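Local coordinates for protein putative peptidase (Chlamydophila abortus, PDB 3CE2) that probably acts as a zinc-dependent oligopeptidase of the M3B family that degrades a variety of small bioactive peptides, at residues Phe156-Thr164 against Lys261-Tyr272; Val88-Thr99 against Asn367-Gly378. All coordinates share one frame; numbering follows the deposited sequence.

Contact 1 of 2, residues Phe156-Thr164 against Lys261-Tyr272; sequences FRLSIHTGT and KRYNSCLQAALY
The carbonyl oxygen Y272 O is gripped by a single guanidinium, with R157 NH1 and R157 NH2 each 3.1 Å from it. Both donors arrive from the same face of the carbonyl plane, while the oxygen lies in the guanidinium plane. A bend in the arginine chain (chi3 84°) also brings this group over the tyrosine's ring, nearly flat, with planes 21° apart. R157 CZ sits 4.0 Å from the centroid of the Y272 ring, a cation-pi stack that suits a broad, planar cation. The tyrosine reciprocates through its phenol, Y272 OH donating to R157 O (2.5 Å), so each residue holds the backbone carbonyl of the other.

On the opposite face of Y272 stands H161, edge on and led by CD2, in a T-shaped pair with centroids 4.7 Å apart. The histidine offers its own face to Y263, whose ring stacks on it at a centroid distance of 3.8 Å. Donation from H161 ND1 to K261 O (2.9 Å), nearly in the imidazole plane, fixes how that ring is rotated. Histidine fits here because it combines an aromatic face with a polar edge. L158 CD2 lies at the edge of the Y272 ring, near its plane, 4.0 Å from Y272 CE2.

H161, Y263 and Y272 thus form an aromatic cluster, extended by a cation-pi stack, which pins the loop between helices 149-156 and 165-174 to residues around the short helix 266-271.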
loop_
_atom_site.group_PDB
_atom_site.type_symbol
_atom_site.label_atom_id
_atom_site.label_comp_id
_atom_site.label_asym_id
_atom_site.label_seq_id
_atom_site.Cartn_x
_atom_site.Cartn_y
_atom_site.Cartn_z
ATOM N N PHE A 156 24.162 -6.227 -2.600
ATOM C CA PHE A 156 25.138 -6.648 -3.619
ATOM C C PHE A 156 24.494 -6.912 -4.986
ATOM O O PHE A 156 25.163 -6.871 -6.004
ATOM C CB PHE A 156 25.898 -7.914 -3.182
ATOM C CG PHE A 156 26.773 -7.747 -1.947
ATOM C CD1 PHE A 156 27.609 -6.653 -1.795
ATOM C CD2 PHE A 156 26.789 -8.722 -0.965
ATOM C CE1 PHE A 156 28.432 -6.517 -0.667
ATOM C CE2 PHE A 156 27.594 -8.587 0.158
ATOM C CZ PHE A 156 28.424 -7.470 0.297
ATOM N N ARG A 157 23.201 -7.195 -5.016
ATOM C CA ARG A 157 22.547 -7.430 -6.296
ATOM C C ARG A 157 22.585 -6.187 -7.183
ATOM O O ARG A 157 22.355 -6.264 -8.393
ATOM C CB ARG A 157 21.090 -7.895 -6.088
ATOM C CG ARG A 157 20.983 -9.409 -5.986
ATOM C CD ARG A 157 19.591 -9.900 -5.577
ATOM N NE ARG A 157 18.685 -9.999 -6.718
ATOM C CZ ARG A 157 17.791 -9.073 -7.026
ATOM N NH1 ARG A 157 17.669 -7.986 -6.250
ATOM N NH2 ARG A 157 17.025 -9.250 -8.097
ATOM N N LEU A 158 22.863 -5.041 -6.575
ATOM C CA LEU A 158 22.808 -3.766 -7.287
ATOM C C LEU A 158 24.111 -3.446 -8.017
ATOM O O LEU A 158 24.176 -2.526 -8.827
ATOM C CB LEU A 158 22.417 -2.623 -6.330
ATOM C CG LEU A 158 20.941 -2.688 -5.887
ATOM C CD1 LEU A 158 20.551 -1.629 -4.847
ATOM C CD2 LEU A 158 20.031 -2.655 -7.096
ATOM N N SER A 159 25.143 -4.218 -7.720
ATOM C CA SER A 159 26.460 -4.031 -8.315
ATOM C C SER A 159 26.406 -4.094 -9.846
ATOM O O SER A 159 27.005 -3.268 -10.521
ATOM C CB SER A 159 27.404 -5.119 -7.796
ATOM O OG SER A 159 26.922 -6.406 -8.191
ATOM N N ILE A 160 25.699 -5.073 -10.395
ATOM C CA ILE A 160 25.666 -5.224 -11.842
ATOM C C ILE A 160 24.859 -4.136 -12.587
ATOM O O ILE A 160 24.794 -4.133 -13.819
ATOM C CB ILE A 160 25.159 -6.626 -12.232
ATOM C CG1 ILE A 160 23.718 -6.841 -11.754
ATOM C CG2 ILE A 160 26.057 -7.692 -11.623
ATOM C CD1 ILE A 160 23.054 -8.097 -12.367
ATOM N N HIS A 161 24.226 -3.232 -11.842
ATOM C CA HIS A 161 23.481 -2.120 -12.435
ATOM C C HIS A 161 23.933 -0.826 -11.765
ATOM O O HIS A 161 23.134 0.072 -11.556
ATOM C CB HIS A 161 21.961 -2.279 -12.231
ATOM C CG HIS A 161 21.377 -3.518 -12.840
ATOM N ND1 HIS A 161 21.146 -3.650 -14.192
ATOM C CD2 HIS A 161 20.927 -4.664 -12.275
ATOM C CE1 HIS A 161 20.610 -4.834 -14.442
ATOM N NE2 HIS A 161 20.467 -5.472 -13.293
ATOM N N THR A 162 25.204 -0.758 -11.385
ATOM C CA THR A 162 25.788 0.426 -10.764
ATOM C C THR A 162 27.150 0.696 -11.406
ATOM O O THR A 162 28.063 -0.143 -11.325
ATOM C CB THR A 162 25.973 0.236 -9.250
ATOM O OG1 THR A 162 24.698 0.089 -8.625
ATOM C CG2 THR A 162 26.669 1.418 -8.613
ATOM N N GLY A 163 27.280 1.861 -12.043
ATOM C CA GLY A 163 28.491 2.213 -12.786
ATOM C C GLY A 163 29.533 2.940 -11.947
ATOM O O GLY A 163 29.479 2.933 -10.713
ATOM N N THR A 164 30.487 3.572 -12.620
ATOM C CA THR A 164 31.569 4.258 -11.927
ATOM C C THR A 164 30.981 5.381 -11.088
ATOM O O THR A 164 29.895 5.860 -11.356
ATOM C CB THR A 164 32.603 4.830 -12.915
ATOM O OG1 THR A 164 32.135 6.093 -13.407
ATOM C CG2 THR A 164 32.843 3.845 -14.097
ATOM N N LYS A 261 21.319 2.270 -16.427
ATOM C CA LYS A 261 21.736 1.422 -15.331
ATOM C C LYS A 261 21.814 -0.047 -15.762
ATOM O O LYS A 261 21.924 -0.946 -14.939
ATOM C CB LYS A 261 20.853 1.629 -14.111
ATOM C CG LYS A 261 21.099 2.945 -13.431
ATOM C CD LYS A 261 20.507 2.960 -12.026
ATOM C CE LYS A 261 19.831 4.296 -11.788
ATOM N NZ LYS A 261 18.795 4.275 -10.722
ATOM N N ARG A 262 21.763 -0.262 -17.071
ATOM C CA ARG A 262 22.008 -1.567 -17.671
ATOM C C ARG A 262 20.814 -2.493 -17.552
ATOM O O ARG A 262 20.968 -3.713 -17.560
ATOM C CB ARG A 262 23.296 -2.224 -17.128
ATOM C CG ARG A 262 24.602 -1.508 -17.560
ATOM C CD ARG A 262 25.868 -2.412 -17.522
ATOM N NE ARG A 262 26.497 -2.534 -16.197
ATOM C CZ ARG A 262 26.491 -1.599 -15.237
ATOM N NH1 ARG A 262 25.897 -0.412 -15.428
ATOM N NH2 ARG A 262 27.097 -1.849 -14.074
ATOM N N TYR A 263 19.620 -1.916 -17.472
ATOM C CA TYR A 263 18.405 -2.725 -17.544
ATOM C C TYR A 263 17.904 -2.757 -18.974
ATOM O O TYR A 263 18.142 -1.821 -19.720
ATOM C CB TYR A 263 17.300 -2.178 -16.637
ATOM C CG TYR A 263 17.613 -2.175 -15.153
ATOM C CD1 TYR A 263 17.599 -3.358 -14.397
ATOM C CD2 TYR A 263 17.878 -0.992 -14.494
ATOM C CE1 TYR A 263 17.875 -3.339 -13.032
ATOM C CE2 TYR A 263 18.137 -0.969 -13.127
ATOM C CZ TYR A 263 18.141 -2.137 -12.410
ATOM O OH TYR A 263 18.406 -2.072 -11.063
ATOM N N ASN A 264 17.190 -3.819 -19.329
ATOM C CA ASN A 264 16.669 -4.025 -20.673
ATOM C C ASN A 264 15.297 -3.431 -20.934
ATOM O O ASN A 264 14.748 -3.593 -22.028
ATOM C CB ASN A 264 16.594 -5.525 -20.969
ATOM C CG ASN A 264 17.959 -6.143 -21.172
ATOM O OD1 ASN A 264 18.801 -5.601 -21.898
ATOM N ND2 ASN A 264 18.190 -7.283 -20.531
ATOM N N SER A 265 14.726 -2.780 -19.927
ATOM C CA SER A 265 13.407 -2.166 -20.034
ATOM C C SER A 265 13.115 -1.552 -18.683
ATOM O O SER A 265 13.804 -1.864 -17.715
ATOM C CB SER A 265 12.353 -3.212 -20.347
ATOM O OG SER A 265 12.220 -4.065 -19.234
ATOM N N CYS A 266 12.097 -0.696 -18.607
ATOM C CA CYS A 266 11.809 0.034 -17.370
ATOM C C CYS A 266 11.171 -0.879 -16.357
ATOM O O CYS A 266 11.427 -0.754 -15.153
ATOM C CB CYS A 266 10.894 1.220 -17.644
ATOM S SG CYS A 266 11.548 2.301 -18.907
ATOM N N LEU A 267 10.337 -1.793 -16.860
ATOM C CA LEU A 267 9.744 -2.835 -16.041
ATOM C C LEU A 267 10.810 -3.589 -15.250
ATOM O O LEU A 267 10.682 -3.745 -14.030
ATOM C CB LEU A 267 8.941 -3.807 -16.899
ATOM C CG LEU A 267 8.234 -4.939 -16.139
ATOM C CD1 LEU A 267 7.100 -4.448 -15.217
ATOM C CD2 LEU A 267 7.701 -5.931 -17.132
ATOM N N GLN A 268 11.869 -4.037 -15.927
ATOM C CA GLN A 268 12.931 -4.808 -15.243
ATOM C C GLN A 268 13.619 -3.933 -14.244
ATOM O O GLN A 268 14.002 -4.399 -13.179
ATOM C CB GLN A 268 13.971 -5.377 -16.209
ATOM C CG GLN A 268 13.441 -6.498 -17.104
ATOM C CD GLN A 268 14.534 -7.229 -17.896
ATOM O OE1 GLN A 268 15.503 -6.618 -18.360
ATOM N NE2 GLN A 268 14.367 -8.545 -18.056
ATOM N N ALA A 269 13.768 -2.659 -14.588
ATOM C CA ALA A 269 14.363 -1.698 -13.663
ATOM C C ALA A 269 13.558 -1.605 -12.376
ATOM O O ALA A 269 14.118 -1.567 -11.293
ATOM C CB ALA A 269 14.509 -0.312 -14.314
ATOM N N ALA A 270 12.242 -1.574 -12.507
ATOM C CA ALA A 270 11.357 -1.461 -11.353
ATOM C C ALA A 270 11.177 -2.765 -10.577
ATOM O O ALA A 270 10.918 -2.745 -9.383
ATOM C CB ALA A 270 10.000 -0.928 -11.801
ATOM N N LEU A 271 11.296 -3.898 -11.253
ATOM C CA LEU A 271 10.996 -5.184 -10.627
ATOM C C LEU A 271 12.205 -5.799 -9.945
ATOM O O LEU A 271 12.095 -6.793 -9.221
ATOM C CB LEU A 271 10.467 -6.174 -11.669
ATOM C CG LEU A 271 9.095 -5.927 -12.286
ATOM C CD1 LEU A 271 8.630 -7.198 -12.930
ATOM C CD2 LEU A 271 8.092 -5.496 -11.261
ATOM N N TYR A 272 13.360 -5.202 -10.164
ATOM C CA TYR A 272 14.611 -5.808 -9.735
ATOM C C TYR A 272 14.784 -5.799 -8.224
ATOM O O TYR A 272 15.150 -6.810 -7.624
ATOM C CB TYR A 272 15.791 -5.102 -10.412
ATOM C CG TYR A 272 17.107 -5.816 -10.243
ATOM C CD1 TYR A 272 17.371 -7.019 -10.914
ATOM C CD2 TYR A 272 18.086 -5.302 -9.397
ATOM C CE1 TYR A 272 18.584 -7.680 -10.748
ATOM C CE2 TYR A 272 19.303 -5.937 -9.241
ATOM C CZ TYR A 272 19.555 -7.124 -9.908
ATOM O OH TYR A 272 20.790 -7.729 -9.723
#

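Contact 2 of 2, residues Val88-Thr99 against Asn367-Gly378; sequences VYAHLTHDQDIT and NLNKRSGAYSSG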
loop_
_atom_site.group_PDB
_atom_site.type_symbol
_atom_site.label_atom_id
_atom_site.label_comp_id
_atom_site.label_asym_id
_atom_site.label_seq_id
_atom_site.Cartn_x
_atom_site.Cartn_y
_atom_site.Cartn_z
ATOM N N VAL A 88 9.356 6.426 17.215
ATOM C CA VAL A 88 8.042 5.916 17.383
ATOM C C VAL A 88 7.429 6.577 18.593
ATOM O O VAL A 88 6.284 7.028 18.550
ATOM C CB VAL A 88 8.096 4.375 17.516
ATOM C CG1 VAL A 88 6.824 3.830 18.136
ATOM C CG2 VAL A 88 8.348 3.753 16.124
ATOM N N TYR A 89 8.199 6.668 19.668
ATOM C CA TYR A 89 7.685 7.269 20.898
ATOM C C TYR A 89 7.271 8.728 20.696
ATOM O O TYR A 89 6.202 9.134 21.128
ATOM C CB TYR A 89 8.722 7.206 22.013
ATOM C CG TYR A 89 8.221 7.833 23.277
ATOM C CD1 TYR A 89 7.558 7.070 24.218
ATOM C CD2 TYR A 89 8.385 9.195 23.523
ATOM C CE1 TYR A 89 7.080 7.618 25.366
ATOM C CE2 TYR A 89 7.897 9.768 24.680
ATOM C CZ TYR A 89 7.245 8.965 25.600
ATOM O OH TYR A 89 6.755 9.472 26.780
ATOM N N ALA A 90 8.133 9.518 20.059
ATOM C CA ALA A 90 7.839 10.929 19.786
ATOM C C ALA A 90 6.631 11.107 18.840
ATOM O O ALA A 90 5.719 11.905 19.098
ATOM C CB ALA A 90 9.062 11.611 19.223
ATOM N N HIS A 91 6.633 10.344 17.754
ATOM C CA HIS A 91 5.571 10.408 16.741
ATOM C C HIS A 91 4.203 10.000 17.313
ATOM O O HIS A 91 3.183 10.624 17.029
ATOM C CB HIS A 91 5.968 9.552 15.528
ATOM C CG HIS A 91 4.830 9.193 14.633
ATOM N ND1 HIS A 91 4.190 7.967 14.695
ATOM C CD2 HIS A 91 4.218 9.894 13.646
ATOM C CE1 HIS A 91 3.223 7.936 13.795
ATOM N NE2 HIS A 91 3.222 9.089 13.142
ATOM N N LEU A 92 4.183 8.955 18.128
ATOM C CA LEU A 92 2.937 8.520 18.730
ATOM C C LEU A 92 2.441 9.609 19.678
ATOM O O LEU A 92 1.243 9.872 19.740
ATOM C CB LEU A 92 3.127 7.210 19.504
ATOM C CG LEU A 92 3.433 5.886 18.810
ATOM C CD1 LEU A 92 3.515 4.774 19.874
ATOM C CD2 LEU A 92 2.396 5.548 17.752
ATOM N N THR A 93 3.367 10.221 20.425
ATOM C CA THR A 93 3.035 11.269 21.401
ATOM C C THR A 93 2.420 12.483 20.689
ATOM O O THR A 93 1.351 12.959 21.058
ATOM C CB THR A 93 4.292 11.692 22.238
ATOM O OG1 THR A 93 4.658 10.627 23.131
ATOM C CG2 THR A 93 4.022 12.962 23.058
ATOM N N HIS A 94 3.101 12.933 19.643
ATOM C CA HIS A 94 2.639 13.984 18.767
ATOM C C HIS A 94 1.244 13.744 18.212
ATOM O O HIS A 94 0.463 14.666 18.082
ATOM C CB HIS A 94 3.646 14.150 17.628
ATOM C CG HIS A 94 3.194 15.065 16.534
ATOM N ND1 HIS A 94 3.019 16.421 16.717
ATOM C CD2 HIS A 94 2.914 14.824 15.229
ATOM C CE1 HIS A 94 2.647 16.972 15.574
ATOM N NE2 HIS A 94 2.576 16.026 14.654
ATOM N N ASP A 95 0.915 12.506 17.874
ATOM C CA ASP A 95 -0.352 12.249 17.218
ATOM C C ASP A 95 -1.529 12.289 18.180
ATOM O O ASP A 95 -2.697 12.366 17.759
ATOM C CB ASP A 95 -0.302 10.923 16.472
ATOM C CG ASP A 95 0.468 11.019 15.169
ATOM O OD1 ASP A 95 0.806 12.151 14.760
ATOM O OD2 ASP A 95 0.738 9.963 14.556
ATOM N N GLN A 96 -1.231 12.238 19.475
ATOM C CA GLN A 96 -2.280 12.362 20.489
ATOM C C GLN A 96 -2.916 13.753 20.477
ATOM O O GLN A 96 -4.107 13.899 20.778
ATOM C CB GLN A 96 -1.716 12.059 21.870
ATOM C CG GLN A 96 -1.569 10.588 22.116
ATOM C CD GLN A 96 -0.586 10.255 23.218
ATOM O OE1 GLN A 96 -0.339 9.091 23.490
ATOM N NE2 GLN A 96 -0.008 11.269 23.838
ATOM N N ASP A 97 -2.100 14.750 20.113
ATOM C CA ASP A 97 -2.481 16.167 20.065
ATOM C C ASP A 97 -1.490 16.935 19.181
ATOM O O ASP A 97 -0.401 17.279 19.606
ATOM C CB ASP A 97 -2.528 16.753 21.481
ATOM C CG ASP A 97 -2.824 18.252 21.498
ATOM O OD1 ASP A 97 -3.092 18.865 20.425
ATOM O OD2 ASP A 97 -2.770 18.823 22.614
ATOM N N ILE A 98 -1.865 17.203 17.943
ATOM C CA ILE A 98 -0.865 17.602 16.953
ATOM C C ILE A 98 -0.383 19.047 17.093
ATOM O O ILE A 98 0.594 19.460 16.460
ATOM C CB ILE A 98 -1.334 17.288 15.530
ATOM C CG1 ILE A 98 -2.555 18.141 15.159
ATOM C CG2 ILE A 98 -1.656 15.776 15.409
ATOM C CD1 ILE A 98 -3.082 17.878 13.713
ATOM N N THR A 99 -1.054 19.806 17.951
ATOM C CA THR A 99 -0.673 21.197 18.162
ATOM C C THR A 99 0.215 21.385 19.386
ATOM O O THR A 99 0.866 22.408 19.525
ATOM C CB THR A 99 -1.880 22.093 18.353
ATOM O OG1 THR A 99 -2.406 21.868 19.663
ATOM C CG2 THR A 99 -2.936 21.822 17.283
ATOM N N ASN A 367 -10.032 12.986 19.976
ATOM C CA ASN A 367 -9.959 14.097 20.908
ATOM C C ASN A 367 -9.435 15.325 20.192
ATOM O O ASN A 367 -8.952 15.238 19.058
ATOM C CB ASN A 367 -9.144 13.764 22.163
ATOM C CG ASN A 367 -7.691 13.404 21.859
ATOM O OD1 ASN A 367 -7.292 12.243 22.003
ATOM N ND2 ASN A 367 -6.897 14.389 21.448
ATOM N N LEU A 368 -9.530 16.470 20.845
ATOM C CA LEU A 368 -9.174 17.706 20.194
ATOM C C LEU A 368 -7.768 17.574 19.625
ATOM O O LEU A 368 -6.834 17.274 20.357
ATOM C CB LEU A 368 -9.239 18.870 21.182
ATOM C CG LEU A 368 -8.982 20.231 20.528
ATOM C CD1 LEU A 368 -10.228 20.748 19.792
ATOM C CD2 LEU A 368 -8.501 21.197 21.578
ATOM N N ASN A 369 -7.633 17.758 18.314
ATOM C CA ASN A 369 -6.324 17.785 17.663
ATOM C C ASN A 369 -5.532 16.474 17.577
ATOM O O ASN A 369 -4.321 16.489 17.292
ATOM C CB ASN A 369 -5.477 18.898 18.262
ATOM C CG ASN A 369 -6.035 20.276 17.942
ATOM O OD1 ASN A 369 -6.062 21.145 18.799
ATOM N ND2 ASN A 369 -6.502 20.469 16.704
ATOM N N LYS A 370 -6.215 15.351 17.822
ATOM C CA LYS A 370 -5.648 14.037 17.594
ATOM C C LYS A 370 -5.502 13.824 16.091
ATOM O O LYS A 370 -6.382 14.226 15.342
ATOM C CB LYS A 370 -6.565 12.967 18.181
ATOM C CG LYS A 370 -5.960 11.549 18.122
ATOM C CD LYS A 370 -6.952 10.535 18.659
ATOM C CE LYS A 370 -6.471 9.114 18.513
ATOM N NZ LYS A 370 -7.359 8.204 19.306
ATOM N N ARG A 371 -4.399 13.220 15.641
ATOM C CA ARG A 371 -4.223 12.900 14.212
ATOM C C ARG A 371 -5.488 12.233 13.660
ATOM O O ARG A 371 -6.127 11.431 14.353
ATOM C CB ARG A 371 -3.015 11.983 14.009
ATOM C CG ARG A 371 -2.736 11.582 12.553
ATOM C CD ARG A 371 -2.218 12.778 11.789
ATOM N NE ARG A 371 -0.932 13.250 12.326
ATOM C CZ ARG A 371 -0.420 14.469 12.125
ATOM N NH1 ARG A 371 -1.087 15.367 11.405
ATOM N NH2 ARG A 371 0.755 14.800 12.655
ATOM N N SER A 372 -5.851 12.567 12.423
ATOM C CA SER A 372 -7.030 11.987 11.755
ATOM C C SER A 372 -6.821 10.571 11.213
ATOM O O SER A 372 -5.675 10.102 11.035
ATOM C CB SER A 372 -7.424 12.855 10.558
ATOM O OG SER A 372 -8.379 13.811 10.947
ATOM N N GLY A 373 -7.939 9.926 10.888
ATOM C CA GLY A 373 -7.919 8.626 10.230
ATOM C C GLY A 373 -7.438 7.511 11.149
ATOM O O GLY A 373 -7.819 7.475 12.324
ATOM N N ALA A 374 -6.590 6.625 10.618
ATOM C CA ALA A 374 -6.154 5.413 11.329
ATOM C C ALA A 374 -4.841 4.820 10.809
ATOM O O ALA A 374 -4.474 5.010 9.645
ATOM C CB ALA A 374 -7.248 4.356 11.279
ATOM N N TYR A 375 -4.141 4.097 11.679
ATOM C CA TYR A 375 -2.911 3.405 11.295
ATOM C C TYR A 375 -2.424 2.425 12.351
ATOM O O TYR A 375 -2.942 2.389 13.463
ATOM C CB TYR A 375 -1.783 4.404 10.975
ATOM C CG TYR A 375 -1.297 5.204 12.162
ATOM C CD1 TYR A 375 -0.643 4.583 13.242
ATOM C CD2 TYR A 375 -1.466 6.592 12.203
ATOM C CE1 TYR A 375 -0.177 5.329 14.328
ATOM C CE2 TYR A 375 -1.004 7.352 13.285
ATOM C CZ TYR A 375 -0.361 6.720 14.343
ATOM O OH TYR A 375 0.075 7.475 15.414
ATOM N N SER A 376 -1.416 1.635 11.969
ATOM C CA SER A 376 -0.654 0.783 12.869
ATOM C C SER A 376 0.781 1.215 12.820
ATOM O O SER A 376 1.307 1.545 11.764
ATOM C CB SER A 376 -0.699 -0.658 12.402
ATOM O OG SER A 376 -1.947 -0.905 11.803
ATOM N N SER A 377 1.438 1.186 13.963
ATOM C CA SER A 377 2.821 1.582 14.011
ATOM C C SER A 377 3.439 0.842 15.179
ATOM O O SER A 377 2.806 -0.019 15.770
ATOM C CB SER A 377 2.933 3.115 14.171
ATOM O OG SER A 377 4.281 3.534 14.278
ATOM N N GLY A 378 4.670 1.188 15.518
ATOM C CA GLY A 378 5.388 0.513 16.581
ATOM C C GLY A 378 6.751 0.263 16.006
ATOM O O GLY A 378 7.037 0.672 14.885
#
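N367 reaches Q96 through its side chain: N367 ND2 lies 2.9 Å from Q96 O in an almost straight bond (177°), while its OD1 is held by R15. It also opens a type II turn ending at K370. In the turn's third position N369 adopts a positive phi of 70°, which asparagine tolerates well, and N369 O accepts from I98 N.

K370 lays its aliphatic CG against D95 O at 3.4 Å, then runs extended to a salt bridge with D363. R371 holds D95 by backbone and side chain. R371 N donates to D95 O (2.8 Å), and R371 NE makes a salt bridge to D95 OD1 at 3.2 Å, coming from above the carboxylate plane; NH2 adds a weak bond to OD1. I98 CG2 rests over the centre of the guanidinium, 3.7 Å from R371 CZ, so the cation has an ionic edge and an apolar face.

With CG between backbone N and carbonyl carbon (chi1 67°), Y375 points its phenol at the other carboxylate oxygen: Y375 OH to D95 OD2 is 2.7 Å, on the anti lone pair. L92 CD2 packs at its ring edge and H91 meets it obliquely. Past S377, G378 O lies 3.6 Å from V88 CG2.

The aspartate, shared by loop and strand, ties helix 66-96 to strand 375-377. That strand's S376 bonds E403 of the zinc-binding HExxH helix, consistent with the edge strand flanking the metal helix in gluzincin peptidases.

How the contacts relate
Contact 1 is a surface contact away from the annotated sites, and none of its touching residues is buried; contact 2 is partly buried and comes within about 8 Å of a bound zinc ion, measured from the Y375 side chain. They share no helix or strand: the first joins segments around short helices, the second a long helix and the outer strand of a small sheet. Aromatic stacking and a cation resting on a ring dominate contact 1, whereas contact 2 relies on a carboxylate salt bridge and backbone carbonyls near a helix end. Their nearest atoms are about 24 Å apart, yet contact 1 is nested within the chain loop closed by contact 2.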